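Local structure of phosphoserine phosphatase (4AP9) at residues A[21-26]-A[106-111]; A[95-100]-A[146-151]. The protein probably hydrolyses L-phosphoserine to L-serine and phosphate, the magnesium-dependent last step of serine biosynthesis, as a member of the haloacid dehalogenase superfamily. All blocks are in the same frame, centred on the assembly; numbering follows the deposited sequence.

Contact 1: A[21-26]-A[106-111]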
ATOM      1  N   THR A  21     -17.800   7.876 -32.533  1.00 16.75           N
ATOM      2  CA  THR A  21     -18.810   7.328 -33.434  1.00 20.26           C
ATOM      3  C   THR A  21     -20.188   7.342 -32.780  1.00 19.38           C
ATOM      4  O   THR A  21     -20.309   7.209 -31.560  1.00 20.31           O
ATOM      5  CB  THR A  21     -18.472   5.890 -33.833  1.00 16.68           C
ATOM      6  OG1 THR A  21     -19.444   5.409 -34.763  1.00 18.67           O
ATOM      7  CG2 THR A  21     -18.476   4.980 -32.621  1.00 16.46           C
ATOM      8  N   ASP A  22     -21.240   7.518 -33.572  1.00 21.11           N
ATOM      9  CA  ASP A  22     -22.566   7.342 -32.999  1.00 22.23           C
ATOM     10  C   ASP A  22     -23.142   5.965 -33.306  1.00 20.41           C
ATOM     11  O   ASP A  22     -24.309   5.721 -33.038  1.00 17.15           O
ATOM     12  CB  ASP A  22     -23.533   8.466 -33.390  1.00 30.01           C
ATOM     13  CG  ASP A  22     -23.587   8.694 -34.875  1.00 39.10           C
ATOM     14  OD1 ASP A  22     -22.596   9.228 -35.424  1.00 46.83           O
ATOM     15  OD2 ASP A  22     -24.621   8.351 -35.496  1.00 45.41           O
ATOM     16  N   PHE A  23     -22.315   5.066 -33.844  1.00 17.34           N
ATOM     17  CA  PHE A  23     -22.744   3.680 -34.039  1.00 16.54           C
ATOM     18  C   PHE A  23     -22.926   2.948 -32.710  1.00 17.77           C
ATOM     19  O   PHE A  23     -22.066   2.993 -31.827  1.00 16.19           O
ATOM     20  CB  PHE A  23     -21.791   2.889 -34.946  1.00 17.42           C
ATOM     21  CG  PHE A  23     -22.222   1.463 -35.146  1.00 17.94           C
ATOM     22  CD1 PHE A  23     -23.363   1.170 -35.873  1.00 17.43           C
ATOM     23  CD2 PHE A  23     -21.516   0.418 -34.562  1.00 17.71           C
ATOM     24  CE1 PHE A  23     -23.785  -0.142 -36.041  1.00 15.85           C
ATOM     25  CE2 PHE A  23     -21.938  -0.898 -34.720  1.00 18.10           C
ATOM     26  CZ  PHE A  23     -23.065  -1.175 -35.470  1.00 16.89           C
ATOM     27  N   GLU A  24     -24.067   2.281 -32.575  1.00 14.98           N
ATOM     28  CA  GLU A  24     -24.389   1.539 -31.371  1.00 14.12           C
ATOM     29  C   GLU A  24     -24.752   0.103 -31.724  1.00 15.65           C
ATOM     30  O   GLU A  24     -25.886  -0.177 -32.108  1.00 15.11           O
ATOM     31  CB  GLU A  24     -25.542   2.215 -30.638  1.00 14.85           C
ATOM     32  CG  GLU A  24     -25.142   3.558 -30.076  1.00 16.80           C
ATOM     33  CD  GLU A  24     -26.252   4.206 -29.291  1.00 17.35           C
ATOM     34  OE1 GLU A  24     -26.448   3.823 -28.118  1.00 17.94           O
ATOM     35  OE2 GLU A  24     -26.926   5.089 -29.861  1.00 19.07           O
ATOM     36  N   PHE A  25     -23.779  -0.795 -31.593  1.00 13.69           N
ATOM     37  CA  PHE A  25     -23.955  -2.200 -31.990  1.00 14.75           C
ATOM     38  C   PHE A  25     -25.260  -2.855 -31.531  1.00 13.48           C
ATOM     39  O   PHE A  25     -25.909  -3.570 -32.297  1.00 12.47           O
ATOM     40  CB  PHE A  25     -22.769  -3.039 -31.497  1.00 12.57           C
ATOM     41  CG  PHE A  25     -22.912  -4.508 -31.774  1.00 12.18           C
ATOM     42  CD1 PHE A  25     -22.566  -5.026 -33.009  1.00 14.66           C
ATOM     43  CD2 PHE A  25     -23.373  -5.376 -30.793  1.00 13.25           C
ATOM     44  CE1 PHE A  25     -22.695  -6.380 -33.279  1.00 13.99           C
ATOM     45  CE2 PHE A  25     -23.501  -6.743 -31.058  1.00 13.12           C
ATOM     46  CZ  PHE A  25     -23.159  -7.240 -32.302  1.00 15.54           C
ATOM     47  N   TRP A  26     -25.637  -2.669 -30.269  1.00 13.49           N
ATOM     48  CA  TRP A  26     -26.842  -3.338 -29.785  1.00 14.67           C
ATOM     49  C   TRP A  26     -28.153  -2.785 -30.381  1.00 13.68           C
ATOM     50  O   TRP A  26     -29.109  -3.547 -30.613  1.00 10.85           O
ATOM     51  CB  TRP A  26     -26.873  -3.422 -28.243  1.00 13.68           C
ATOM     52  CG  TRP A  26     -25.801  -4.352 -27.697  1.00 14.57           C
ATOM     53  CD1 TRP A  26     -24.705  -3.998 -26.949  1.00 16.87           C
ATOM     54  CD2 TRP A  26     -25.700  -5.774 -27.901  1.00 14.71           C
ATOM     55  NE1 TRP A  26     -23.954  -5.115 -26.648  1.00 13.81           N
ATOM     56  CE2 TRP A  26     -24.532  -6.210 -27.232  1.00 14.34           C
ATOM     57  CE3 TRP A  26     -26.487  -6.713 -28.571  1.00 13.71           C
ATOM     58  CZ2 TRP A  26     -24.138  -7.551 -27.212  1.00 12.67           C
ATOM     59  CZ3 TRP A  26     -26.091  -8.050 -28.553  1.00 15.79           C
ATOM     60  CH2 TRP A  26     -24.920  -8.452 -27.879  1.00 14.68           C
ATOM     61  N   GLU A 106     -14.177  -5.616 -30.763  1.00 11.51           N
ATOM     62  CA  GLU A 106     -13.045  -5.181 -31.578  1.00 12.49           C
ATOM     63  C   GLU A 106     -13.286  -5.433 -33.058  1.00 14.55           C
ATOM     64  O   GLU A 106     -12.800  -4.686 -33.907  1.00 15.51           O
ATOM     65  CB  GLU A 106     -11.757  -5.899 -31.157  1.00 13.94           C
ATOM     66  CG  GLU A 106     -11.166  -5.359 -29.850  1.00 15.22           C
ATOM     67  CD  GLU A 106      -9.712  -5.758 -29.649  1.00 19.92           C
ATOM     68  OE1 GLU A 106      -9.179  -6.514 -30.498  1.00 17.57           O
ATOM     69  OE2 GLU A 106      -9.105  -5.300 -28.642  1.00 20.25           O
ATOM     70  N   GLU A 107     -14.027  -6.499 -33.355  1.00 13.56           N
ATOM     71  CA  GLU A 107     -14.246  -6.943 -34.722  1.00 15.73           C
ATOM     72  C   GLU A 107     -15.084  -5.911 -35.474  1.00 15.75           C
ATOM     73  O   GLU A 107     -14.854  -5.635 -36.659  1.00 17.48           O
ATOM     74  CB  GLU A 107     -14.906  -8.334 -34.730  1.00 15.56           C
ATOM     75  CG  GLU A 107     -14.048  -9.462 -34.082  1.00 17.82           C
ATOM     76  CD  GLU A 107     -14.281  -9.648 -32.567  1.00 15.79           C
ATOM     77  OE1 GLU A 107     -14.833  -8.742 -31.910  1.00 14.44           O
ATOM     78  OE2 GLU A 107     -13.936 -10.728 -32.037  1.00 16.67           O
ATOM     79  N   VAL A 108     -16.037  -5.324 -34.765  1.00 13.78           N
ATOM     80  CA  VAL A 108     -16.883  -4.280 -35.324  1.00 15.43           C
ATOM     81  C   VAL A 108     -16.202  -2.898 -35.311  1.00 17.27           C
ATOM     82  O   VAL A 108     -16.413  -2.077 -36.211  1.00 16.14           O
ATOM     83  CB  VAL A 108     -18.208  -4.228 -34.567  1.00 17.04           C
ATOM     84  CG1 VAL A 108     -19.023  -3.037 -34.988  1.00 19.38           C
ATOM     85  CG2 VAL A 108     -18.982  -5.507 -34.819  1.00 16.94           C
ATOM     86  N   LEU A 109     -15.374  -2.651 -34.305  1.00 15.94           N
ATOM     87  CA  LEU A 109     -14.723  -1.344 -34.172  1.00 16.95           C
ATOM     88  C   LEU A 109     -13.353  -1.341 -34.843  1.00 18.11           C
ATOM     89  O   LEU A 109     -12.521  -0.468 -34.605  1.00 18.37           O
ATOM     90  CB  LEU A 109     -14.606  -0.951 -32.700  1.00 16.18           C
ATOM     91  CG  LEU A 109     -15.947  -0.648 -32.022  1.00 17.40           C
ATOM     92  CD1 LEU A 109     -15.750  -0.353 -30.533  1.00 18.59           C
ATOM     93  CD2 LEU A 109     -16.665   0.509 -32.718  1.00 15.39           C
ATOM     94  N   GLU A 110     -13.144  -2.322 -35.700  1.00 18.19           N
ATOM     95  CA  GLU A 110     -11.894  -2.469 -36.426  1.00 19.91           C
ATOM     96  C   GLU A 110     -11.362  -1.176 -37.085  1.00 20.68           C
ATOM     97  O   GLU A 110     -10.149  -0.939 -37.106  1.00 18.57           O
ATOM     98  CB  GLU A 110     -12.041  -3.608 -37.437  1.00 20.96           C
ATOM     99  CG  GLU A 110     -10.765  -3.975 -38.140  1.00 25.95           C
ATOM    100  CD  GLU A 110     -10.532  -3.137 -39.368  1.00 32.40           C
ATOM    101  OE1 GLU A 110     -11.468  -2.407 -39.774  1.00 31.15           O
ATOM    102  OE2 GLU A 110      -9.411  -3.200 -39.921  1.00 36.33           O
ATOM    103  N   PRO A 111     -12.259  -0.327 -37.617  1.00 19.45           N
ATOM    104  CA  PRO A 111     -11.722   0.902 -38.222  1.00 19.16           C
ATOM    105  C   PRO A 111     -10.875   1.767 -37.265  1.00 19.60           C
ATOM    106  O   PRO A 111     -10.023   2.529 -37.722  1.00 19.32           O
ATOM    107  CB  PRO A 111     -12.990   1.653 -38.678  1.00 18.66           C
ATOM    108  CG  PRO A 111     -14.004   0.578 -38.908  1.00 19.67           C
ATOM    109  CD  PRO A 111     -13.705  -0.489 -37.867  1.00 19.96           C
TER
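Phe23 and Phe25 meet Val108 across two backbones that stay well apart: CA of Phe25 lies 8.1 Å from CA of Val108, and CA of Phe23 lies 9.5 Å from CA of Leu109. Segment 21-26 is a non-regular loop that bends through an ST turn at Thr21 to Phe23 and enters helix 25-33, with Glu24 at the N-cap position, while residues 106-108 have helical backbone angles without the regular bonds. No hydrogen bond crosses between them. In the ST turn, OG1 of Thr21 accepts from the backbone N of Phe23 at 3.0 Å, with an N-H...O angle of 166°.

The gap is bridged by apolar side chains, and Val108 divides its two methyls between the two rings. Its CG1 comes within 3.6 Å of CE2 of Phe23. The other methyl, CG2, sits 4.0 Å from CD1 of Phe25 and nearly as close to CE1 of the same ring. Both approaches are oblique, and each phenyl side chain crosses the valine at about a right angle. In a haloacid dehalogenase fold, this places the start of a helical region inserted after strand 11-15 against the loop that follows strand 97-102.

The CB bonds of Phe23 and Phe25, two residues apart, both point toward 106-111, and CG anti to the backbone N in each (chi1 180° and 176°) carries the rings out to Val108. The backbone N of Phe25 lies over one face of the Phe23 ring, near its rim, and CD2 of Phe25 rests over the centre of the Trp26 ring system. Phe71 and Phe105 also meet the Phe25 ring, the latter edge-to-face, while Thr74 touches both Phe23 and Val108 in this buried interior.

Contact 2: A[95-100]-A[146-151]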
ATOM      1  N   GLY A  95       0.904  16.124 -26.565  1.00 24.01           N
ATOM      2  CA  GLY A  95       1.797  15.349 -25.719  1.00 23.12           C
ATOM      3  C   GLY A  95       1.171  14.177 -24.984  1.00 22.33           C
ATOM      4  O   GLY A  95       1.705  13.718 -23.982  1.00 20.80           O
ATOM      5  N   PHE A  96       0.035  13.701 -25.475  1.00 17.97           N
ATOM      6  CA  PHE A  96      -0.633  12.553 -24.878  1.00 16.63           C
ATOM      7  C   PHE A  96      -0.295  11.279 -25.630  1.00 17.27           C
ATOM      8  O   PHE A  96      -0.085  11.304 -26.845  1.00 20.02           O
ATOM      9  CB  PHE A  96      -2.157  12.745 -24.910  1.00 14.64           C
ATOM     10  CG  PHE A  96      -2.651  13.814 -23.984  1.00 18.09           C
ATOM     11  CD1 PHE A  96      -2.678  15.134 -24.385  1.00 18.62           C
ATOM     12  CD2 PHE A  96      -3.095  13.495 -22.715  1.00 17.30           C
ATOM     13  CE1 PHE A  96      -3.132  16.125 -23.536  1.00 18.43           C
ATOM     14  CE2 PHE A  96      -3.551  14.479 -21.856  1.00 14.87           C
ATOM     15  CZ  PHE A  96      -3.571  15.800 -22.268  1.00 18.33           C
ATOM     16  N   LYS A  97      -0.242  10.169 -24.909  1.00 14.36           N
ATOM     17  CA  LYS A  97      -0.392   8.861 -25.534  1.00 14.51           C
ATOM     18  C   LYS A  97      -1.899   8.577 -25.580  1.00 15.29           C
ATOM     19  O   LYS A  97      -2.596   8.785 -24.588  1.00 18.19           O
ATOM     20  CB  LYS A  97       0.324   7.805 -24.710  1.00 14.57           C
ATOM     21  CG  LYS A  97       0.019   6.392 -25.119  1.00 20.20           C
ATOM     22  CD  LYS A  97       0.928   5.447 -24.374  1.00 22.96           C
ATOM     23  CE  LYS A  97       0.166   4.606 -23.404  1.00 21.41           C
ATOM     24  NZ  LYS A  97       0.959   3.383 -23.072  1.00 20.92           N
ATOM     25  N   VAL A  98      -2.399   8.121 -26.723  1.00 14.41           N
ATOM     26  CA  VAL A  98      -3.847   7.948 -26.924  1.00 11.22           C
ATOM     27  C   VAL A  98      -4.298   6.489 -26.851  1.00 13.55           C
ATOM     28  O   VAL A  98      -3.795   5.638 -27.588  1.00 15.64           O
ATOM     29  CB  VAL A  98      -4.267   8.525 -28.288  1.00 13.74           C
ATOM     30  CG1 VAL A  98      -5.771   8.365 -28.511  1.00 13.60           C
ATOM     31  CG2 VAL A  98      -3.855   9.988 -28.377  1.00 14.56           C
ATOM     32  N   VAL A  99      -5.253   6.206 -25.965  1.00 11.27           N
ATOM     33  CA  VAL A  99      -5.750   4.852 -25.768  1.00 12.07           C
ATOM     34  C   VAL A  99      -7.229   4.855 -26.063  1.00 12.07           C
ATOM     35  O   VAL A  99      -7.995   5.608 -25.451  1.00 13.45           O
ATOM     36  CB  VAL A  99      -5.505   4.337 -24.326  1.00 12.72           C
ATOM     37  CG1 VAL A  99      -6.046   2.936 -24.177  1.00 14.21           C
ATOM     38  CG2 VAL A  99      -4.009   4.360 -23.997  1.00 14.16           C
ATOM     39  N   LEU A 100      -7.635   4.030 -27.019  1.00 12.51           N
ATOM     40  CA  LEU A 100      -9.039   3.958 -27.394  1.00 11.80           C
ATOM     41  C   LEU A 100      -9.627   2.713 -26.764  1.00 13.83           C
ATOM     42  O   LEU A 100      -9.051   1.633 -26.870  1.00 16.46           O
ATOM     43  CB  LEU A 100      -9.178   3.893 -28.921  1.00 12.15           C
ATOM     44  CG  LEU A 100      -8.550   5.008 -29.757  1.00 16.18           C
ATOM     45  CD1 LEU A 100      -9.033   4.910 -31.193  1.00 19.98           C
ATOM     46  CD2 LEU A 100      -8.854   6.388 -29.207  1.00 14.75           C
ATOM     47  N   LYS A 146      -6.697   0.987 -14.566  1.00 15.52           N
ATOM     48  CA  LYS A 146      -5.626   0.622 -13.633  1.00 16.17           C
ATOM     49  C   LYS A 146      -4.332   0.276 -14.366  1.00 15.79           C
ATOM     50  O   LYS A 146      -3.252   0.301 -13.785  1.00 15.73           O
ATOM     51  CB  LYS A 146      -6.048  -0.557 -12.755  1.00 17.84           C
ATOM     52  CG  LYS A 146      -7.128  -0.246 -11.737  1.00 19.16           C
ATOM     53  CD  LYS A 146      -7.434  -1.485 -10.907  1.00 22.41           C
ATOM     54  CE  LYS A 146      -8.411  -1.190  -9.784  1.00 28.06           C
ATOM     55  NZ  LYS A 146      -8.774  -2.424  -9.011  1.00 31.34           N
ATOM     56  N   ARG A 147      -4.460  -0.062 -15.647  1.00 14.67           N
ATOM     57  CA  ARG A 147      -3.314  -0.332 -16.508  1.00 16.67           C
ATOM     58  C   ARG A 147      -2.362   0.869 -16.589  1.00 15.90           C
ATOM     59  O   ARG A 147      -1.157   0.722 -16.818  1.00 17.17           O
ATOM     60  CB  ARG A 147      -3.869  -0.651 -17.893  1.00 20.04           C
ATOM     61  CG  ARG A 147      -2.897  -1.225 -18.864  1.00 24.94           C
ATOM     62  CD  ARG A 147      -3.669  -1.864 -20.010  1.00 19.99           C
ATOM     63  NE  ARG A 147      -4.182  -3.186 -19.659  1.00 21.38           N
ATOM     64  CZ  ARG A 147      -4.194  -4.211 -20.509  1.00 21.75           C
ATOM     65  NH1 ARG A 147      -3.736  -4.038 -21.742  1.00 21.14           N
ATOM     66  NH2 ARG A 147      -4.670  -5.396 -20.140  1.00 20.80           N
ATOM     67  N   PHE A 148      -2.920   2.060 -16.391  1.00 13.41           N
ATOM     68  CA  PHE A 148      -2.178   3.301 -16.513  1.00 15.02           C
ATOM     69  C   PHE A 148      -2.084   4.031 -15.174  1.00 14.81           C
ATOM     70  O   PHE A 148      -2.018   5.252 -15.126  1.00 15.98           O
ATOM     71  CB  PHE A 148      -2.852   4.167 -17.586  1.00 14.69           C
ATOM     72  CG  PHE A 148      -3.109   3.411 -18.854  1.00 15.57           C
ATOM     73  CD1 PHE A 148      -2.069   3.131 -19.721  1.00 15.17           C
ATOM     74  CD2 PHE A 148      -4.372   2.937 -19.152  1.00 17.14           C
ATOM     75  CE1 PHE A 148      -2.289   2.407 -20.882  1.00 18.30           C
ATOM     76  CE2 PHE A 148      -4.597   2.205 -20.302  1.00 15.32           C
ATOM     77  CZ  PHE A 148      -3.566   1.941 -21.167  1.00 17.04           C
ATOM     78  N   ARG A 149      -2.053   3.266 -14.090  1.00 14.26           N
ATOM     79  CA  ARG A 149      -2.087   3.834 -12.748  1.00 15.38           C
ATOM     80  C   ARG A 149      -0.802   4.567 -12.386  1.00 17.05           C
ATOM     81  O   ARG A 149      -0.804   5.394 -11.488  1.00 16.39           O
ATOM     82  CB  ARG A 149      -2.370   2.747 -11.711  1.00 18.36           C
ATOM     83  CG  ARG A 149      -1.279   1.683 -11.622  1.00 19.94           C
ATOM     84  CD  ARG A 149      -1.707   0.494 -10.762  1.00 21.61           C
ATOM     85  NE  ARG A 149      -1.776   0.808  -9.336  1.00 23.00           N
ATOM     86  CZ  ARG A 149      -0.791   0.575  -8.472  1.00 27.19           C
ATOM     87  NH1 ARG A 149       0.351   0.034  -8.887  1.00 26.19           N
ATOM     88  NH2 ARG A 149      -0.943   0.886  -7.192  1.00 31.24           N
ATOM     89  N   ASP A 150       0.289   4.281 -13.087  1.00 15.57           N
ATOM     90  CA  ASP A 150       1.566   4.895 -12.741  1.00 16.88           C
ATOM     91  C   ASP A 150       1.746   6.311 -13.281  1.00 17.78           C
ATOM     92  O   ASP A 150       2.717   6.985 -12.955  1.00 16.76           O
ATOM     93  CB  ASP A 150       2.729   3.992 -13.158  1.00 20.16           C
ATOM     94  CG  ASP A 150       2.751   2.699 -12.382  1.00 24.05           C
ATOM     95  OD1 ASP A 150       2.629   2.768 -11.143  1.00 23.49           O
ATOM     96  OD2 ASP A 150       2.872   1.615 -13.004  1.00 25.44           O
ATOM     97  N   GLY A 151       0.803   6.771 -14.099  1.00 15.40           N
ATOM     98  CA  GLY A 151       0.864   8.128 -14.590  1.00 17.01           C
ATOM     99  C   GLY A 151      -0.475   8.825 -14.492  1.00 16.10           C
ATOM    100  O   GLY A 151      -1.394   8.343 -13.815  1.00 14.70           O
TER
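Val99 and Phe148 make the apolar part of this contact, meeting from opposite directions. The closest approach is from CG2 of Val99 to CZ of Phe148, 3.7 Å, and the second methyl, CG1, reaches the same ring atom at 4.0 Å. With CG1 anti to the backbone N (chi1 180°) and CG2 beside it, both branches of the valine bear on the far end of the phenyl ring, CG2 at an oblique angle. From its own segment, CB of Arg147 packs over one face of that ring, toward the rim.

Residues 97-100 belong to a parallel strand of the central Rossmann-like sheet of the haloacid dehalogenase fold, next to strand 11-15, whose Val11 touches both Val99 and Phe148. The aromatic ring arrives from the connection between helix 141-145 and strand 153-157, at the first position of a type I turn ending at Gly151.

The charged contribution comes from Lys97, whose chain crosses the phenyl side chain at about a right angle and bends at chi3 (112°). Its NZ stands at the ring edge, near the ring plane and 4.0 Å from CE1 of Phe148, while its salt bridge is made with Glu118 of the same chain. Were Phe148 an alanine, both methyls of Val99 and the end of Lys97 would probably lose their aromatic neighbour, and a gap would be likely to open between strand and turn. Arg147 of a second subunit packs on Lys97 and Phe148, and Arg147 of this chain forms a salt bridge with Glu118 of that subunit.

How the contacts relate
The two contacts lie on opposite sides of the chain's centre, their own centres about 22 Å apart and their nearest atoms about 7 Å apart without touching. Along the chain the segments alternate, 21-26, 95-100, 106-111 and 146-151, all within the haloacid dehalogenase-like region. Strand 97-102 links them: contact 2 uses Lys97 and Val99 on it, and contact 1 uses the loop beyond its end. Contact 1 thus ties the central sheet's outgoing loop to the helical region that begins at helix 25-33, whereas contact 2 packs the sheet against the loop joining helix 141-145 to strand 153-157, beside a subunit interface.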